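Local coordinates for V-type ATP synthase alpha chain (Thermoplasma volcanium, PDB 4O1S), which is an intein carried by the alpha chain of a V-type ATP synthase, a compact, mostly beta-stranded protein of the Hint clan with the horseshoe-like intein fold, at residues R30-E33 with D34-V37; V99-K103 with G104-V108; A120-E124 with S125-A129; A138-K141 with G142-V146. One frame throughout, in Å; residues are numbered along the deposited sequence.

Contact 1: R30-E33 with D34-V37; sequences RKKE and DNIV
The carboxamide of Asn35 has Lys32 CB over one of its faces, with Asn35 ND2 3.6 Å from Lys32 CB; farther along the same aliphatic chain, Lys32 CD is 3.7 Å from Asn35 ND2. Both side chains set CG beside their own backbone N (chi1 -64° in Asn35), and they run next to each other in the same direction. Polar partners outside the turn fix the rotation of the amide: Asn35 ND2 donates to Glu29 O, and Asn35 OD1 accepts from Lys49 N. Of the Arg30 guanidinium, NE makes a salt bridge with Glu44, and Val37 CG1 approaches the group obliquely. This is the turn in which the chain leaves the frayed end of helix 22-31 and enters strand 36-40, an outermost strand of a five-stranded antiparallel sheet. One backbone bond closes it, Asn35 N to Lys32 O at 3.1 Å; the bond is nearly straight at its hydrogen (165°), but the donor stands well above the carbonyl plane. Farther from the bend, Val37 CG2 lies 3.8 Å from Arg30 O and 4.1 Å from Arg30 CG, while the extended arginine crosses Val37 at about a right angle. Round the bend the carboxylates of Glu33 and Asp34 appear to come close with like charge, Glu33 OE1 being 3.7 Å from Asp34 OD1, though Glu33 is poorly ordered and its carboxylate position uncertain.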
ATOM      1  N   ARG A  30      -8.348 -12.473  10.428  1.00 22.53           N
ATOM      2  CA  ARG A  30      -8.167 -13.882  10.176  1.00 23.85           C
ATOM      3  C   ARG A  30      -8.923 -14.748  11.188  1.00 28.48           C
ATOM      4  O   ARG A  30      -9.407 -15.828  10.853  1.00 32.16           O
ATOM      5  CB  ARG A  30      -6.678 -14.208  10.161  1.00 20.97           C
ATOM      6  CG  ARG A  30      -6.387 -15.555   9.582  1.00 22.43           C
ATOM      7  CD  ARG A  30      -4.896 -15.847   9.558  1.00 31.53           C
ATOM      8  NE  ARG A  30      -4.664 -17.129   8.904  1.00 41.65           N
ATOM      9  CZ  ARG A  30      -4.521 -18.282   9.544  1.00 36.11           C
ATOM     10  NH1 ARG A  30      -4.557 -18.326  10.865  1.00 37.26           N
ATOM     11  NH2 ARG A  30      -4.346 -19.389   8.859  1.00 32.88           N
ATOM     12  N   LYS A  31      -9.056 -14.250  12.413  1.00 30.46           N
ATOM     13  CA  LYS A  31      -9.712 -14.991  13.492  1.00 26.43           C
ATOM     14  C   LYS A  31     -11.220 -14.911  13.488  1.00 30.92           C
ATOM     15  O   LYS A  31     -11.878 -15.717  14.148  1.00 40.36           O
ATOM     16  CB  LYS A  31      -9.302 -14.427  14.846  1.00 30.87           C
ATOM     17  CG  LYS A  31      -7.845 -14.357  15.117  1.00 31.77           C
ATOM     18  CD  LYS A  31      -7.667 -13.961  16.566  1.00 34.90           C
ATOM     19  CE  LYS A  31      -6.230 -14.092  16.965  1.00 38.38           C
ATOM     20  NZ  LYS A  31      -5.356 -13.677  15.830  1.00 40.68           N
ATOM     21  N   LYS A  32     -11.780 -13.902  12.824  1.00 31.53           N
ATOM     22  CA  LYS A  32     -13.228 -13.678  12.883  1.00 33.42           C
ATOM     23  C   LYS A  32     -14.067 -14.817  12.255  1.00 36.82           C
ATOM     24  O   LYS A  32     -13.828 -15.195  11.096  1.00 33.59           O
ATOM     25  CB  LYS A  32     -13.554 -12.339  12.240  1.00 28.69           C
ATOM     26  CG  LYS A  32     -13.086 -11.133  13.048  1.00 21.46           C
ATOM     27  CD  LYS A  32     -13.013  -9.911  12.170  1.00 24.51           C
ATOM     28  CE  LYS A  32     -13.504  -8.674  12.858  1.00 44.49           C
ATOM     29  NZ  LYS A  32     -12.658  -8.440  14.053  1.00 64.49           N
ATOM     30  N   GLU A  33     -15.026 -15.364  13.023  1.00 35.72           N
ATOM     31  CA  GLU A  33     -15.952 -16.427  12.546  1.00 32.70           C
ATOM     32  C   GLU A  33     -16.730 -16.013  11.276  1.00 31.70           C
ATOM     33  O   GLU A  33     -16.879 -16.798  10.347  1.00 42.49           O
ATOM     34  CB  GLU A  33     -16.907 -16.873  13.660  1.00 43.45           C
ATOM     35  CG  GLU A  33     -18.300 -17.310  13.161  1.00 70.64           C
ATOM     36  CD  GLU A  33     -19.359 -16.198  13.273  1.00 91.65           C
ATOM     37  OE1 GLU A  33     -18.991 -15.050  13.600  1.00 91.51           O
ATOM     38  OE2 GLU A  33     -20.561 -16.473  13.038  1.00102.59           O
ATOM     39  N   ASP A  34     -17.230 -14.781  11.291  1.00 29.63           N
ATOM     40  CA  ASP A  34     -17.694 -14.007  10.149  1.00 32.18           C
ATOM     41  C   ASP A  34     -17.006 -14.248   8.780  1.00 38.95           C
ATOM     42  O   ASP A  34     -17.655 -14.186   7.734  1.00 45.31           O
ATOM     43  CB  ASP A  34     -17.448 -12.529  10.498  1.00 42.95           C
ATOM     44  CG  ASP A  34     -18.703 -11.792  10.864  1.00 53.31           C
ATOM     45  OD1 ASP A  34     -19.758 -12.460  11.018  1.00 63.61           O
ATOM     46  OD2 ASP A  34     -18.618 -10.543  11.008  1.00 50.95           O
ATOM     47  N   ASN A  35     -15.693 -14.457   8.781  1.00 26.85           N
ATOM     48  CA  ASN A  35     -14.910 -14.325   7.553  1.00 28.17           C
ATOM     49  C   ASN A  35     -14.548 -15.660   6.966  1.00 31.04           C
ATOM     50  O   ASN A  35     -14.604 -16.683   7.641  1.00 36.06           O
ATOM     51  CB  ASN A  35     -13.615 -13.522   7.782  1.00 20.37           C
ATOM     52  CG  ASN A  35     -13.874 -12.076   8.184  1.00 28.87           C
ATOM     53  OD1 ASN A  35     -14.952 -11.519   7.931  1.00 35.63           O
ATOM     54  ND2 ASN A  35     -12.881 -11.457   8.807  1.00 16.34           N
ATOM     55  N   ILE A  36     -14.150 -15.648   5.703  1.00 32.48           N
ATOM     56  CA  ILE A  36     -13.707 -16.878   5.073  1.00 33.76           C
ATOM     57  C   ILE A  36     -12.228 -16.803   4.716  1.00 34.05           C
ATOM     58  O   ILE A  36     -11.772 -15.839   4.075  1.00 35.24           O
ATOM     59  CB  ILE A  36     -14.571 -17.228   3.852  1.00 28.49           C
ATOM     60  CG1 ILE A  36     -16.035 -17.304   4.270  1.00 35.58           C
ATOM     61  CG2 ILE A  36     -14.165 -18.564   3.274  1.00 24.34           C
ATOM     62  CD1 ILE A  36     -16.980 -17.801   3.179  1.00 37.89           C
ATOM     63  N   VAL A  37     -11.476 -17.806   5.164  1.00 27.67           N
ATOM     64  CA  VAL A  37     -10.030 -17.808   4.944  1.00 25.24           C
ATOM     65  C   VAL A  37      -9.687 -18.895   3.996  1.00 26.27           C
ATOM     66  O   VAL A  37     -10.029 -20.051   4.212  1.00 32.21           O
ATOM     67  CB  VAL A  37      -9.218 -18.041   6.227  1.00 24.27           C
ATOM     68  CG1 VAL A  37      -7.742 -18.149   5.906  1.00 16.98           C
ATOM     69  CG2 VAL A  37      -9.461 -16.908   7.212  1.00 27.38           C
TER

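Contact 2: V99-K103 with G104-V108; sequences VLTEK and GIEEV
Gly104 O is gripped twice by Thr101, whose N lies 2.5 Å and whose OG1 lies 2.6 Å from Gly104 O, the two donors arriving from opposite faces of the carbonyl plane. The hydroxyl reaches it because OG1 stands between the backbone N and carbonyl carbon of Thr101 (chi1 74°). The same OG1 accepts from Lys103 N, forming an ST turn, and ties the loop to the strand end. Gly104 N returns a bond to Thr101 O; the Gly104 backbone angles (phi 104°, psi -156°) leave no room for a side chain beside Lys103 O and call for glycine. Beyond them, Val99 and Glu106 form a second hydrogen-bonded pair, with Val99 N 2.7 Å from Glu106 O. On the face bearing Val99, Thr101 and Glu106, the Thr101 methyl CG2 meets Glu106 CG at 3.7 Å, the side chains crossing at about a right angle, and the Val99 and Val108 methyls touch beside Leu113. On the other face Leu100 CD1 packs on Ile105 CG1 at 4.0 Å, and Phe131 touches both residues. Two paired strands, joined through Glu102 and Lys103 by a type I turn, make this a tight two-residue beta hairpin at the margin of its sheet.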
ATOM      1  N   VAL A  99       4.773   8.611 -10.120  1.00 26.75           N
ATOM      2  CA  VAL A  99       5.846   9.604 -10.231  1.00 25.30           C
ATOM      3  C   VAL A  99       5.469  10.790 -11.087  1.00 26.59           C
ATOM      4  O   VAL A  99       4.990  10.639 -12.207  1.00 30.15           O
ATOM      5  CB  VAL A  99       7.140   8.983 -10.804  1.00 20.39           C
ATOM      6  CG1 VAL A  99       8.247  10.020 -10.884  1.00 19.15           C
ATOM      7  CG2 VAL A  99       7.579   7.892  -9.910  1.00 25.64           C
ATOM      8  N   LEU A 100       5.718  11.975 -10.552  1.00 28.40           N
ATOM      9  CA  LEU A 100       5.547  13.196 -11.313  1.00 32.06           C
ATOM     10  C   LEU A 100       6.746  13.428 -12.221  1.00 34.22           C
ATOM     11  O   LEU A 100       7.822  13.736 -11.746  1.00 33.03           O
ATOM     12  CB  LEU A 100       5.395  14.370 -10.357  1.00 33.25           C
ATOM     13  CG  LEU A 100       5.353  15.745 -11.018  1.00 35.52           C
ATOM     14  CD1 LEU A 100       4.186  15.855 -12.004  1.00 33.07           C
ATOM     15  CD2 LEU A 100       5.265  16.804  -9.937  1.00 29.53           C
ATOM     16  N   THR A 101       6.556  13.273 -13.528  1.00 39.97           N
ATOM     17  CA  THR A 101       7.609  13.564 -14.505  1.00 36.83           C
ATOM     18  C   THR A 101       7.279  14.848 -15.281  1.00 43.27           C
ATOM     19  O   THR A 101       6.155  15.360 -15.210  1.00 44.49           O
ATOM     20  CB  THR A 101       7.757  12.406 -15.515  1.00 39.04           C
ATOM     21  OG1 THR A 101       6.666  12.418 -16.445  1.00 42.14           O
ATOM     22  CG2 THR A 101       7.713  11.085 -14.807  1.00 41.84           C
ATOM     23  N   GLU A 102       8.249  15.345 -16.039  1.00 48.44           N
ATOM     24  CA  GLU A 102       8.063  16.486 -16.941  1.00 48.42           C
ATOM     25  C   GLU A 102       6.886  16.309 -17.895  1.00 49.76           C
ATOM     26  O   GLU A 102       6.309  17.277 -18.373  1.00 57.38           O
ATOM     27  CB  GLU A 102       9.327  16.674 -17.770  1.00 62.84           C
ATOM     28  CG  GLU A 102       9.674  18.109 -18.107  1.00 82.02           C
ATOM     29  CD  GLU A 102      11.165  18.295 -18.365  1.00 97.77           C
ATOM     30  OE1 GLU A 102      11.907  17.289 -18.321  1.00102.87           O
ATOM     31  OE2 GLU A 102      11.598  19.443 -18.606  1.00103.15           O
ATOM     32  N   LYS A 103       6.539  15.063 -18.181  1.00 52.99           N
ATOM     33  CA  LYS A 103       5.463  14.753 -19.117  1.00 51.59           C
ATOM     34  C   LYS A 103       4.209  14.327 -18.356  1.00 42.77           C
ATOM     35  O   LYS A 103       3.291  13.724 -18.919  1.00 40.30           O
ATOM     36  CB  LYS A 103       5.908  13.651 -20.095  1.00 56.17           C
ATOM     37  CG  LYS A 103       6.318  14.151 -21.487  1.00 71.94           C
ATOM     38  CD  LYS A 103       7.350  15.296 -21.435  1.00 84.44           C
ATOM     39  CE  LYS A 103       7.391  16.110 -22.751  1.00 90.66           C
ATOM     40  NZ  LYS A 103       8.199  17.377 -22.670  1.00 87.75           N
ATOM     41  N   GLY A 104       4.182  14.631 -17.065  1.00 38.98           N
ATOM     42  CA  GLY A 104       3.088  14.190 -16.224  1.00 38.94           C
ATOM     43  C   GLY A 104       3.388  13.022 -15.293  1.00 41.23           C
ATOM     44  O   GLY A 104       4.538  12.733 -14.934  1.00 39.51           O
ATOM     45  N   ILE A 105       2.325  12.326 -14.918  1.00 35.34           N
ATOM     46  CA  ILE A 105       2.397  11.367 -13.838  1.00 31.22           C
ATOM     47  C   ILE A 105       2.358   9.935 -14.323  1.00 34.36           C
ATOM     48  O   ILE A 105       1.385   9.517 -14.951  1.00 43.58           O
ATOM     49  CB  ILE A 105       1.251  11.613 -12.849  1.00 30.27           C
ATOM     50  CG1 ILE A 105       1.550  12.860 -12.034  1.00 33.21           C
ATOM     51  CG2 ILE A 105       1.021  10.418 -11.922  1.00 28.16           C
ATOM     52  CD1 ILE A 105       0.438  13.196 -11.086  1.00 35.11           C
ATOM     53  N   GLU A 106       3.398   9.160 -14.027  1.00 33.82           N
ATOM     54  CA  GLU A 106       3.346   7.762 -14.448  1.00 40.57           C
ATOM     55  C   GLU A 106       3.549   6.769 -13.347  1.00 35.28           C
ATOM     56  O   GLU A 106       4.133   7.102 -12.312  1.00 34.41           O
ATOM     57  CB  GLU A 106       4.305   7.489 -15.585  1.00 49.83           C
ATOM     58  CG  GLU A 106       5.628   8.144 -15.429  1.00 59.50           C
ATOM     59  CD  GLU A 106       6.359   8.198 -16.745  1.00 75.99           C
ATOM     60  OE1 GLU A 106       7.490   7.649 -16.811  1.00 75.46           O
ATOM     61  OE2 GLU A 106       5.795   8.792 -17.707  1.00 83.19           O
ATOM     62  N   GLU A 107       3.008   5.566 -13.564  1.00 35.31           N
ATOM     63  CA  GLU A 107       3.160   4.456 -12.631  1.00 32.70           C
ATOM     64  C   GLU A 107       4.569   3.896 -12.805  1.00 36.92           C
ATOM     65  O   GLU A 107       5.051   3.733 -13.926  1.00 36.20           O
ATOM     66  CB  GLU A 107       2.142   3.362 -12.922  1.00 32.06           C
ATOM     67  CG  GLU A 107       0.697   3.821 -12.937  1.00 50.38           C
ATOM     68  CD  GLU A 107      -0.283   2.680 -13.251  1.00 67.11           C
ATOM     69  OE1 GLU A 107       0.163   1.509 -13.411  1.00 65.92           O
ATOM     70  OE2 GLU A 107      -1.505   2.964 -13.346  1.00 72.80           O
ATOM     71  N   VAL A 108       5.246   3.609 -11.705  1.00 33.08           N
ATOM     72  CA  VAL A 108       6.556   3.000 -11.820  1.00 33.15           C
ATOM     73  C   VAL A 108       6.716   1.905 -10.773  1.00 30.84           C
ATOM     74  O   VAL A 108       6.231   2.024  -9.646  1.00 34.00           O
ATOM     75  CB  VAL A 108       7.685   4.047 -11.704  1.00 41.58           C
ATOM     76  CG1 VAL A 108       7.665   4.644 -10.345  1.00 56.71           C
ATOM     77  CG2 VAL A 108       9.049   3.402 -11.926  1.00 37.63           C
TER

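Contact 3: A120-E124 with S125-A129; sequences AAVAE and SASEA
Ala123 and Glu128 close the loop through one firm backbone bond, Ala123 N to Glu128 O at 3.0 Å, almost linear (166° at the hydrogen). Ala123 O has a looser partner: Ser127 N lies 3.0 Å from Ala123 O, but the angle of 123° makes this a weak bond, supplemented by a CA-H contact from Ser127 to the same oxygen. Ser127 has left-handed helical backbone angles, which bring the chain round so that its CA faces Val122. Its own carbonyl oxygen is taken up by the hydroxyl of Tyr57. Inside the loop Ala126 N finds its acceptor in a side chain, being 2.8 Å from Glu128 OE1, which it meets from well above the carboxylate plane. Glu128 gets there by setting CG beside its backbone N and then bending at chi2 (99°), which folds the carboxylate back along the loop past the Ala123 methyl, with Ala123 CB 3.9 Å from Glu128 CD. The apolar side is carried by Val122, whose CG1 rests 3.5 Å from Ser127 CA and 3.7 Å from Ser127 CB, with Ile62 touching both residues. Val122 and Ala129 form an antiparallel, non-hydrogen-bonded pair, opening the beta hairpin in which this loop joins strands 118-122 and 129-141. The loop thus uses a carboxylate to satisfy an amide that the backbone ladder does not serve, and that N-H probably favours the ionised form of Glu128.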
ATOM      1  N   ALA A 120       4.063  10.231  -5.322  1.00 27.47           N
ATOM      2  CA  ALA A 120       2.780  10.745  -4.881  1.00 27.58           C
ATOM      3  C   ALA A 120       2.490  10.388  -3.419  1.00 34.24           C
ATOM      4  O   ALA A 120       2.562   9.224  -3.009  1.00 37.26           O
ATOM      5  CB  ALA A 120       1.675  10.218  -5.796  1.00 23.22           C
ATOM      6  N   ALA A 121       2.168  11.415  -2.646  1.00 28.63           N
ATOM      7  CA  ALA A 121       1.789  11.265  -1.265  1.00 22.25           C
ATOM      8  C   ALA A 121       0.555  12.122  -1.062  1.00 28.72           C
ATOM      9  O   ALA A 121       0.219  12.933  -1.916  1.00 36.40           O
ATOM     10  CB  ALA A 121       2.897  11.742  -0.378  1.00 12.22           C
ATOM     11  N   VAL A 122      -0.118  11.957   0.070  1.00 27.05           N
ATOM     12  CA  VAL A 122      -1.268  12.781   0.384  1.00 28.35           C
ATOM     13  C   VAL A 122      -1.024  13.625   1.640  1.00 36.20           C
ATOM     14  O   VAL A 122      -0.633  13.099   2.681  1.00 33.67           O
ATOM     15  CB  VAL A 122      -2.472  11.899   0.590  1.00 32.64           C
ATOM     16  CG1 VAL A 122      -3.638  12.703   1.103  1.00 32.14           C
ATOM     17  CG2 VAL A 122      -2.811  11.241  -0.705  1.00 40.38           C
ATOM     18  N   ALA A 123      -1.247  14.936   1.538  1.00 33.27           N
ATOM     19  CA  ALA A 123      -1.079  15.834   2.681  1.00 31.75           C
ATOM     20  C   ALA A 123      -2.121  15.601   3.802  1.00 43.31           C
ATOM     21  O   ALA A 123      -3.306  15.344   3.533  1.00 44.18           O
ATOM     22  CB  ALA A 123      -1.136  17.273   2.203  1.00 26.35           C
ATOM     23  N   GLU A 124      -1.684  15.713   5.055  1.00 46.76           N
ATOM     24  CA  GLU A 124      -2.578  15.518   6.203  1.00 48.86           C
ATOM     25  C   GLU A 124      -3.608  16.633   6.311  1.00 43.32           C
ATOM     26  O   GLU A 124      -4.755  16.407   6.695  1.00 43.75           O
ATOM     27  CB  GLU A 124      -1.767  15.471   7.498  1.00 64.47           C
ATOM     28  CG  GLU A 124      -0.431  14.759   7.356  1.00 82.85           C
ATOM     29  CD  GLU A 124      -0.169  13.770   8.488  1.00 97.28           C
ATOM     30  OE1 GLU A 124      -0.723  13.972   9.597  1.00105.44           O
ATOM     31  OE2 GLU A 124       0.584  12.790   8.262  1.00 95.56           O
ATOM     32  N   SER A 125      -3.173  17.843   5.974  1.00 41.44           N
ATOM     33  CA  SER A 125      -3.989  19.045   6.089  1.00 38.63           C
ATOM     34  C   SER A 125      -5.329  18.934   5.353  1.00 43.91           C
ATOM     35  O   SER A 125      -6.384  18.918   5.992  1.00 45.79           O
ATOM     36  CB  SER A 125      -3.189  20.252   5.590  1.00 40.31           C
ATOM     37  OG  SER A 125      -4.017  21.393   5.409  1.00 48.30           O
ATOM     38  N   ALA A 126      -5.275  18.841   4.017  1.00 45.43           N
ATOM     39  CA  ALA A 126      -6.472  18.893   3.166  1.00 46.15           C
ATOM     40  C   ALA A 126      -6.401  17.859   2.060  1.00 44.25           C
ATOM     41  O   ALA A 126      -7.072  17.986   1.032  1.00 44.68           O
ATOM     42  CB  ALA A 126      -6.649  20.293   2.560  1.00 45.06           C
ATOM     43  N   SER A 127      -5.564  16.849   2.273  1.00 39.89           N
ATOM     44  CA  SER A 127      -5.361  15.792   1.285  1.00 35.46           C
ATOM     45  C   SER A 127      -4.868  16.312  -0.063  1.00 38.66           C
ATOM     46  O   SER A 127      -5.193  15.737  -1.111  1.00 43.61           O
ATOM     47  CB  SER A 127      -6.626  14.962   1.118  1.00 25.56           C
ATOM     48  OG  SER A 127      -7.040  14.501   2.393  1.00 36.25           O
ATOM     49  N   GLU A 128      -4.074  17.388  -0.024  1.00 28.01           N
ATOM     50  CA  GLU A 128      -3.483  17.944  -1.226  1.00 31.41           C
ATOM     51  C   GLU A 128      -2.477  16.947  -1.815  1.00 36.83           C
ATOM     52  O   GLU A 128      -1.705  16.305  -1.085  1.00 32.45           O
ATOM     53  CB  GLU A 128      -2.791  19.296  -0.962  1.00 29.29           C
ATOM     54  CG  GLU A 128      -3.596  20.338  -0.221  1.00 33.40           C
ATOM     55  CD  GLU A 128      -3.255  20.408   1.263  1.00 42.30           C
ATOM     56  OE1 GLU A 128      -3.445  19.395   1.977  1.00 39.85           O
ATOM     57  OE2 GLU A 128      -2.799  21.482   1.715  1.00 45.68           O
ATOM     58  N   ALA A 129      -2.510  16.820  -3.139  1.00 33.78           N
ATOM     59  CA  ALA A 129      -1.526  16.035  -3.862  1.00 25.81           C
ATOM     60  C   ALA A 129      -0.172  16.600  -3.566  1.00 27.86           C
ATOM     61  O   ALA A 129       0.094  17.746  -3.911  1.00 31.14           O
ATOM     62  CB  ALA A 129      -1.772  16.092  -5.368  1.00 14.88           C
TER

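Contact 4: A138-K141 with G142-V146; sequences AYEK and GDFDV
Glu140 reaches Phe144 across the corner at Gly142. From CB its chain runs out with CG anti to the backbone N (chi1 -166°) and stays extended, which carries it along the end of the ring: Glu140 CG is 3.9 Å from Phe144 CZ, and Glu140 CD is equally far from the same atom. At the tip the oxygens part company. Glu140 OE2 lies in the ring plane at its edge, 3.6 Å from both CZ and CE1 of Phe144, whereas Glu140 OE1 forms a salt bridge with Arg80 NE. The carboxylate is turned steeply against the ring, their planes 76° apart. A second oxygen, the backbone Glu140 O, approaches the edge near the plane, 3.4 Å from Phe144 CE2. Over one face lies Gly142 C, 3.8 Å above the ring plane and offset toward the rim. The corner passes the chain from strand 129-141, in a four-stranded sheet, to strand 143-149, in a five-stranded one, and Leu78 and Arg80 of strand 77-83 also touch Phe144. Two oxygens at the hydrogen-bearing ring edge suggest a mildly favourable electrostatic fit, with Arg80 probably offsetting part of the carboxylate charge.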
ATOM      1  N   ALA A 138      16.278   1.102  -0.725  1.00 34.89           N
ATOM      2  CA  ALA A 138      17.083  -0.024  -0.243  1.00 32.81           C
ATOM      3  C   ALA A 138      16.508  -1.330  -0.752  1.00 34.00           C
ATOM      4  O   ALA A 138      15.282  -1.551  -0.688  1.00 37.63           O
ATOM      5  CB  ALA A 138      17.126  -0.036   1.270  1.00 25.31           C
ATOM      6  N   TYR A 139      17.383  -2.189  -1.264  1.00 28.23           N
ATOM      7  CA  TYR A 139      16.970  -3.529  -1.682  1.00 25.76           C
ATOM      8  C   TYR A 139      17.424  -4.531  -0.630  1.00 26.63           C
ATOM      9  O   TYR A 139      18.572  -4.507  -0.188  1.00 36.23           O
ATOM     10  CB  TYR A 139      17.550  -3.880  -3.056  1.00 27.69           C
ATOM     11  CG  TYR A 139      17.197  -2.889  -4.145  1.00 36.32           C
ATOM     12  CD1 TYR A 139      15.977  -2.261  -4.155  1.00 35.33           C
ATOM     13  CD2 TYR A 139      18.090  -2.583  -5.161  1.00 51.54           C
ATOM     14  CE1 TYR A 139      15.652  -1.361  -5.128  1.00 40.13           C
ATOM     15  CE2 TYR A 139      17.767  -1.670  -6.151  1.00 57.68           C
ATOM     16  CZ  TYR A 139      16.538  -1.056  -6.122  1.00 50.65           C
ATOM     17  OH  TYR A 139      16.170  -0.125  -7.081  1.00 57.48           O
ATOM     18  N   GLU A 140      16.513  -5.394  -0.205  1.00 24.22           N
ATOM     19  CA  GLU A 140      16.828  -6.358   0.839  1.00 24.32           C
ATOM     20  C   GLU A 140      16.301  -7.752   0.497  1.00 30.58           C
ATOM     21  O   GLU A 140      15.127  -7.932   0.148  1.00 29.77           O
ATOM     22  CB  GLU A 140      16.248  -5.882   2.167  1.00 17.47           C
ATOM     23  CG  GLU A 140      16.791  -6.620   3.362  1.00 34.02           C
ATOM     24  CD  GLU A 140      16.122  -6.204   4.674  1.00 40.82           C
ATOM     25  OE1 GLU A 140      15.845  -4.995   4.872  1.00 36.33           O
ATOM     26  OE2 GLU A 140      15.874  -7.098   5.509  1.00 42.06           O
ATOM     27  N   LYS A 141      17.181  -8.736   0.591  1.00 34.45           N
ATOM     28  CA  LYS A 141      16.792 -10.128   0.432  1.00 31.61           C
ATOM     29  C   LYS A 141      16.556 -10.742   1.812  1.00 33.00           C
ATOM     30  O   LYS A 141      17.347 -10.524   2.729  1.00 36.56           O
ATOM     31  CB  LYS A 141      17.887 -10.879  -0.303  1.00 26.95           C
ATOM     32  CG  LYS A 141      17.588 -12.316  -0.592  1.00 30.55           C
ATOM     33  CD  LYS A 141      18.533 -12.796  -1.689  1.00 42.09           C
ATOM     34  CE  LYS A 141      18.289 -14.251  -2.028  1.00 50.62           C
ATOM     35  NZ  LYS A 141      18.444 -15.131  -0.824  1.00 54.26           N
ATOM     36  N   GLY A 142      15.459 -11.487   1.959  1.00 34.53           N
ATOM     37  CA  GLY A 142      15.096 -12.135   3.219  1.00 33.80           C
ATOM     38  C   GLY A 142      13.918 -13.095   3.050  1.00 34.14           C
ATOM     39  O   GLY A 142      13.658 -13.570   1.945  1.00 30.37           O
ATOM     40  N   ASP A 143      13.214 -13.405   4.138  1.00 37.97           N
ATOM     41  CA  ASP A 143      12.018 -14.247   4.046  1.00 40.23           C
ATOM     42  C   ASP A 143      10.825 -13.455   4.582  1.00 40.63           C
ATOM     43  O   ASP A 143      10.402 -13.611   5.735  1.00 43.01           O
ATOM     44  CB  ASP A 143      12.192 -15.593   4.785  1.00 30.92           C
ATOM     45  CG  ASP A 143      10.977 -16.554   4.595  1.00 67.92           C
ATOM     46  OD1 ASP A 143      10.390 -16.615   3.472  1.00 58.24           O
ATOM     47  OD2 ASP A 143      10.617 -17.256   5.580  1.00 65.66           O
ATOM     48  N   PHE A 144      10.286 -12.591   3.740  1.00 30.46           N
ATOM     49  CA  PHE A 144       9.333 -11.639   4.252  1.00 34.24           C
ATOM     50  C   PHE A 144       7.900 -12.075   4.060  1.00 33.67           C
ATOM     51  O   PHE A 144       7.512 -12.612   3.008  1.00 27.54           O
ATOM     52  CB  PHE A 144       9.545 -10.281   3.623  1.00 27.31           C
ATOM     53  CG  PHE A 144      10.978  -9.853   3.588  1.00 24.07           C
ATOM     54  CD1 PHE A 144      11.589  -9.350   4.724  1.00 16.65           C
ATOM     55  CD2 PHE A 144      11.705  -9.910   2.396  1.00 29.21           C
ATOM     56  CE1 PHE A 144      12.909  -8.919   4.679  1.00 25.70           C
ATOM     57  CE2 PHE A 144      13.034  -9.489   2.335  1.00 27.05           C
ATOM     58  CZ  PHE A 144      13.640  -8.996   3.476  1.00 29.85           C
ATOM     59  N   ASP A 145       7.132 -11.855   5.117  1.00 26.73           N
ATOM     60  CA  ASP A 145       5.691 -11.868   5.021  1.00 39.07           C
ATOM     61  C   ASP A 145       5.239 -10.591   4.327  1.00 39.64           C
ATOM     62  O   ASP A 145       5.641  -9.487   4.716  1.00 37.90           O
ATOM     63  CB  ASP A 145       5.100 -11.911   6.421  1.00 47.31           C
ATOM     64  CG  ASP A 145       5.229 -13.258   7.047  1.00 47.14           C
ATOM     65  OD1 ASP A 145       5.435 -14.239   6.288  1.00 43.37           O
ATOM     66  OD2 ASP A 145       5.106 -13.323   8.283  1.00 44.31           O
ATOM     67  N   VAL A 146       4.419 -10.720   3.293  1.00 35.76           N
ATOM     68  CA  VAL A 146       3.904  -9.521   2.651  1.00 41.88           C
ATOM     69  C   VAL A 146       2.381  -9.571   2.586  1.00 38.11           C
ATOM     70  O   VAL A 146       1.781 -10.645   2.674  1.00 29.58           O
ATOM     71  CB  VAL A 146       4.560  -9.235   1.261  1.00 28.44           C
ATOM     72  CG1 VAL A 146       6.032  -9.007   1.418  1.00 24.18           C
ATOM     73  CG2 VAL A 146       4.326 -10.373   0.298  1.00 27.25           C
TER

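How the contacts relate
All four contacts are turns or corners near the periphery of one intein domain. Contacts 2 and 3 are the closest neighbours, centres 17 Å apart and nearest atoms about 5 Å; Phe131 touches side chains of both. Contact 3 opens strand 129-141 and contact 4 closes it, yet their centres are 28 Å apart. Contact 4 then enters the five-stranded sheet whose far margin is strand 36-40 of contact 1, about 10 Å away at the nearest atoms. Contacts 1 and 2, 40 Å apart between centres, lie on opposite sides of the chain's centre. Sulfate ions, probably from the crystallisation liquor, lie about 4, 5 and 3 Å from the side chains of Val108, Ala129 and Phe144 respectively.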